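PDB 4PFI: TRAP dicarboxylate transporter-DctP subunit from Marinobacter aquaeolei, which probably captures an organic acid, plausibly a dicarboxylate, in the periplasm and delivers it to a TRAP membrane transporter. Local coordinates for residues 158-163 with 243-248; 180-185 with 218-223. All blocks are in the same frame, centred on the assembly; numbering follows the deposited sequence.

In the fold
The chain first reaches contact 1 on the long strand 149-164, whose end carries residues 158-163. It then passes strand 178-180, and contact 2 begins at residues 180-185. After helix 185-192, strand 197-199 and helix 203-212 the chain returns with strand 217-220, and residues 218-223 close the smaller loop. Helix 222-228 and strand 236-239 follow before residues 243-248 close the larger one, so the loop of contact 2 lies wholly within that of contact 1. The two meet where Thr163 N lies 2.8 Å from Gln218 O. Contact 1 ties strand 149-164 to the antiparallel strand 244-252, and contact 2 ties strand 178-180 to its parallel neighbour 217-220.

Contact 1 (158-163 with 243-248)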
# COMPACT_ATOMS: atom_id res chain seq x y z
N GLY A 158 -4.42 3.59 3.33
CA GLY A 158 -4.86 4.96 3.26
C GLY A 158 -4.56 5.61 1.92
O GLY A 158 -3.80 5.07 1.11
N TRP A 159 -5.19 6.75 1.67
CA TRP A 159 -4.89 7.54 0.50
C TRP A 159 -3.41 7.95 0.49
O TRP A 159 -2.91 8.47 1.49
CB TRP A 159 -5.74 8.80 0.55
CG TRP A 159 -7.14 8.63 0.06
CD1 TRP A 159 -8.28 8.78 0.78
CD2 TRP A 159 -7.54 8.27 -1.27
NE1 TRP A 159 -9.38 8.52 -0.01
CE2 TRP A 159 -8.95 8.21 -1.28
CE3 TRP A 159 -6.84 7.99 -2.44
CZ2 TRP A 159 -9.68 7.88 -2.42
CZ3 TRP A 159 -7.57 7.66 -3.58
CH2 TRP A 159 -8.98 7.61 -3.56
N MSE A 160 -2.72 7.76 -0.63
CA MSE A 160 -1.37 8.34 -0.78
C MSE A 160 -1.50 9.87 -0.71
O MSE A 160 -2.43 10.44 -1.27
CB MSE A 160 -0.70 7.92 -2.09
CG MSE A 160 -0.46 6.42 -2.20
SE MSE A 160 0.89 5.77 -0.94
CE MSE A 160 2.52 6.33 -1.90
N THR A 161 -0.58 10.53 -0.02
CA THR A 161 -0.62 11.97 0.14
C THR A 161 0.71 12.56 -0.34
O THR A 161 1.74 11.92 -0.19
CB THR A 161 -0.87 12.33 1.61
OG1 THR A 161 -2.23 11.96 1.96
CG2 THR A 161 -0.66 13.82 1.85
N TRP A 162 0.68 13.72 -0.97
CA TRP A 162 1.90 14.29 -1.53
C TRP A 162 2.43 15.40 -0.61
O TRP A 162 1.65 16.16 -0.05
CB TRP A 162 1.61 14.91 -2.89
CG TRP A 162 1.07 13.99 -3.93
CD1 TRP A 162 1.07 12.64 -3.90
CD2 TRP A 162 0.46 14.36 -5.16
NE1 TRP A 162 0.51 12.13 -5.06
CE2 TRP A 162 0.12 13.18 -5.85
CE3 TRP A 162 0.16 15.58 -5.76
CZ2 TRP A 162 -0.50 13.17 -7.08
CZ3 TRP A 162 -0.46 15.58 -7.00
CH2 TRP A 162 -0.77 14.38 -7.64
N THR A 163 3.75 15.50 -0.45
CA THR A 163 4.35 16.65 0.20
C THR A 163 5.41 17.26 -0.71
O THR A 163 6.00 16.58 -1.57
CB THR A 163 5.04 16.31 1.57
OG1 THR A 163 6.17 15.46 1.36
CG2 THR A 163 4.11 15.60 2.48
N SER A 243 -4.18 7.67 -5.67
CA SER A 243 -4.10 6.23 -5.41
C SER A 243 -4.01 5.97 -3.92
O SER A 243 -3.64 6.85 -3.13
CB SER A 243 -2.87 5.62 -6.09
OG SER A 243 -1.71 6.33 -5.71
N ARG A 244 -4.32 4.74 -3.55
CA ARG A 244 -4.24 4.29 -2.18
C ARG A 244 -3.04 3.38 -1.94
O ARG A 244 -2.56 2.71 -2.85
CB ARG A 244 -5.50 3.51 -1.85
CG ARG A 244 -6.74 4.36 -1.65
CD ARG A 244 -7.89 3.44 -1.32
NE ARG A 244 -9.17 4.12 -1.15
CZ ARG A 244 -10.04 4.34 -2.12
NH1 ARG A 244 -9.77 3.96 -3.36
NH2 ARG A 244 -11.18 4.95 -1.86
N PHE A 245 -2.57 3.34 -0.70
CA PHE A 245 -1.62 2.32 -0.28
C PHE A 245 -2.40 1.05 -0.06
O PHE A 245 -3.24 1.00 0.83
CB PHE A 245 -1.04 2.68 1.08
CG PHE A 245 0.44 2.52 1.20
CD1 PHE A 245 1.28 2.70 0.11
CD2 PHE A 245 1.01 2.32 2.46
CE1 PHE A 245 2.69 2.63 0.26
CE2 PHE A 245 2.42 2.26 2.63
CZ PHE A 245 3.25 2.41 1.52
N ILE A 246 -2.09 0.01 -0.83
CA ILE A 246 -2.75 -1.27 -0.70
C ILE A 246 -1.70 -2.32 -0.39
O ILE A 246 -0.81 -2.54 -1.22
CB ILE A 246 -3.40 -1.66 -2.03
CG1 ILE A 246 -4.36 -0.56 -2.50
CG2 ILE A 246 -4.13 -3.01 -1.89
CD1 ILE A 246 -5.54 -0.34 -1.58
N ALA A 247 -1.79 -2.97 0.77
CA ALA A 247 -0.83 -4.01 1.13
C ALA A 247 -1.46 -5.40 0.94
O ALA A 247 -2.66 -5.56 1.14
CB ALA A 247 -0.40 -3.83 2.57
N SER A 248 -0.64 -6.39 0.56
CA SER A 248 -1.08 -7.79 0.41
C SER A 248 -0.87 -8.56 1.69
O SER A 248 0.14 -8.36 2.36
CB SER A 248 -0.22 -8.51 -0.64
OG SER A 248 -0.71 -8.38 -1.95
O HOH W 1 -2.86 10.30 -4.12
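The guanidinium of Arg244 lies flat over one face of the Trp159 indole, the two planes 28° apart and their centres 4.0 Å from each other. Arg244 CG covers that face near CE3, while farther along the same face the guanidinium lies off-centre over the six-membered ring, NH2 3.3 Å from Trp159 CZ2. A straight run from CG to NE (chi2 -180°, chi3 -178°) carries the side chain along the indole, and the stack is an off-centre cation-pi contact. The guanidinium is also held by the carbonyl oxygens of Pro121 and Glu122, through NH1 and NH2 respectively. At the indole edge, near the ring plane, Ser243 O approaches CE3 at 3.5 Å.

Beneath this stack two strands run antiparallel, with Trp159 and Arg244 as a non-hydrogen-bonded pair. Phe245 N donates to Gly158 O (2.8 Å), and Met160 N donates to Ser243 O (2.8 Å). Strand 149-164, broken by a bulge or short loop, goes on beside strands 217-220 and 236-239; a long strand of this sort, passing from one lobe to the other, is a hallmark of TRAP solute-binding proteins. The contact ties strand 244-252 to this long strand, in a model of the open, ligand-free protein.

Met160, a selenomethionine, turns toward the other strand and folds over so that SE comes to 3.3 Å from Phe245 CD1. This is a Met-aromatic contact made obliquely to the ring. Pro221 packs against both side chains, and Met182 also touches Phe245. Next to the Met160 N bond, a water donates to Met160 O (2.9 Å) and weakly accepts from Ser243 N.

Contact 2 (180-185 with 218-223); sequences RTMTSE and QSNPVF
No direct hydrogen bond joins residues 180-185 to 218-223; a water does the work, donating to Arg180 O at 2.6 Å and to Ser219 O at 2.8 Å. It sits at the end of a parallel strand pair, where Arg180 faces Gln218 and the backbones part beyond them. Strand 178-180 also pairs in parallel with strand 197-199 through a beta-alpha-beta crossover that uses helix 185-192, as is usual in the alpha/beta lobes of periplasmic binding proteins. In TRAP relatives an arginine at the end of a comparable strand commonly meets the ligand carboxylate, and Arg180 is a probable counterpart.

In this open form the Arg180 side chain curls over the following residue, NH2 donating to Thr181 O at 2.7 Å, which limits how its guanidinium can swing. Its CB and CG each lie 4.0 Å from Gln218 CB. Met182, also a selenomethionine, doubles back after CG, which brings CE to 3.4 Å from Ser219 O, with Asn220 OD1 a little further off. Along strand 217-220, between side chains two residues apart, Asn220 ND2 donates to Gln218 OE1 at 2.7 Å with an N-H...O angle of 167°, while Gln218 NE2 bonds to Thr163 OG1.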
# COMPACT_ATOMS: atom_id res chain seq x y z
N ARG A 180 10.16 11.56 -4.79
CA ARG A 180 10.40 10.20 -4.31
C ARG A 180 9.11 9.34 -4.33
O ARG A 180 8.11 9.64 -3.68
CB ARG A 180 11.12 10.24 -2.94
CG ARG A 180 10.82 9.13 -1.95
CD ARG A 180 11.20 7.82 -2.41
NE ARG A 180 11.57 6.93 -1.31
CZ ARG A 180 11.44 5.59 -1.32
NH1 ARG A 180 11.85 4.88 -0.28
NH2 ARG A 180 10.91 4.94 -2.35
N THR A 181 9.15 8.28 -5.13
CA THR A 181 7.97 7.48 -5.45
C THR A 181 8.11 6.11 -4.81
O THR A 181 9.17 5.78 -4.30
CB THR A 181 7.87 7.25 -6.99
OG1 THR A 181 8.99 6.47 -7.44
CG2 THR A 181 7.82 8.56 -7.76
N MSE A 182 7.05 5.30 -4.87
CA MSE A 182 7.17 3.88 -4.48
C MSE A 182 8.18 3.23 -5.43
O MSE A 182 8.41 3.68 -6.56
CB MSE A 182 5.80 3.17 -4.57
CG MSE A 182 4.77 3.62 -3.51
SE MSE A 182 5.45 3.52 -1.65
CE MSE A 182 6.17 5.31 -1.51
N THR A 183 8.79 2.15 -4.98
CA THR A 183 9.86 1.52 -5.75
C THR A 183 9.32 0.54 -6.81
O THR A 183 9.76 -0.60 -6.92
CB THR A 183 10.83 0.78 -4.82
OG1 THR A 183 11.94 0.29 -5.59
CG2 THR A 183 10.11 -0.37 -4.09
N SER A 184 8.38 1.02 -7.60
CA SER A 184 7.78 0.23 -8.65
C SER A 184 7.96 1.01 -9.95
O SER A 184 7.80 2.23 -9.98
CB SER A 184 6.29 0.03 -8.36
OG SER A 184 5.63 -0.64 -9.41
N GLU A 185 8.27 0.33 -11.04
CA GLU A 185 8.44 1.00 -12.31
C GLU A 185 7.15 1.75 -12.68
O GLU A 185 7.17 2.85 -13.22
CB GLU A 185 8.80 -0.00 -13.39
CG GLU A 185 9.24 0.63 -14.67
CD GLU A 185 10.16 -0.28 -15.48
OE1 GLU A 185 10.32 -1.46 -15.10
OE2 GLU A 185 10.73 0.20 -16.48
N GLN A 218 7.67 14.01 -1.75
CA GLN A 218 7.44 12.57 -1.74
C GLN A 218 5.98 12.30 -1.53
O GLN A 218 5.18 13.21 -1.32
CB GLN A 218 8.26 11.86 -0.65
CG GLN A 218 8.01 12.34 0.81
CD GLN A 218 6.74 11.77 1.42
OE1 GLN A 218 6.61 10.56 1.61
NE2 GLN A 218 5.79 12.63 1.67
N SER A 219 5.66 11.01 -1.56
CA SER A 219 4.32 10.50 -1.48
C SER A 219 4.26 9.32 -0.52
O SER A 219 5.09 8.43 -0.57
CB SER A 219 3.83 10.05 -2.87
OG SER A 219 2.42 9.86 -2.83
N ASN A 220 3.24 9.31 0.32
CA ASN A 220 3.05 8.28 1.35
C ASN A 220 1.73 8.57 2.04
O ASN A 220 1.25 9.71 2.00
CB ASN A 220 4.17 8.34 2.40
CG ASN A 220 5.26 7.35 2.14
OD1 ASN A 220 5.02 6.16 2.15
ND2 ASN A 220 6.47 7.84 1.88
N PRO A 221 1.17 7.57 2.72
CA PRO A 221 -0.00 7.85 3.55
C PRO A 221 0.39 8.73 4.76
O PRO A 221 1.55 8.74 5.19
CB PRO A 221 -0.50 6.46 3.97
CG PRO A 221 0.66 5.55 3.79
CD PRO A 221 1.52 6.14 2.70
N VAL A 222 -0.58 9.49 5.25
CA VAL A 222 -0.35 10.46 6.30
C VAL A 222 0.34 9.86 7.55
O VAL A 222 1.22 10.51 8.11
CB VAL A 222 -1.67 11.13 6.70
CG1 VAL A 222 -1.54 11.88 8.00
CG2 VAL A 222 -2.10 12.08 5.60
N PHE A 223 -0.04 8.66 7.98
CA PHE A 223 0.61 8.09 9.17
C PHE A 223 2.09 7.85 8.95
O PHE A 223 2.86 7.97 9.88
CB PHE A 223 -0.04 6.79 9.69
CG PHE A 223 0.16 5.61 8.82
CD1 PHE A 223 1.24 4.75 8.99
CD2 PHE A 223 -0.78 5.33 7.80
CE1 PHE A 223 1.38 3.60 8.13
CE2 PHE A 223 -0.64 4.23 6.96
CZ PHE A 223 0.44 3.36 7.12
O HOH W 2 7.81 8.37 -1.40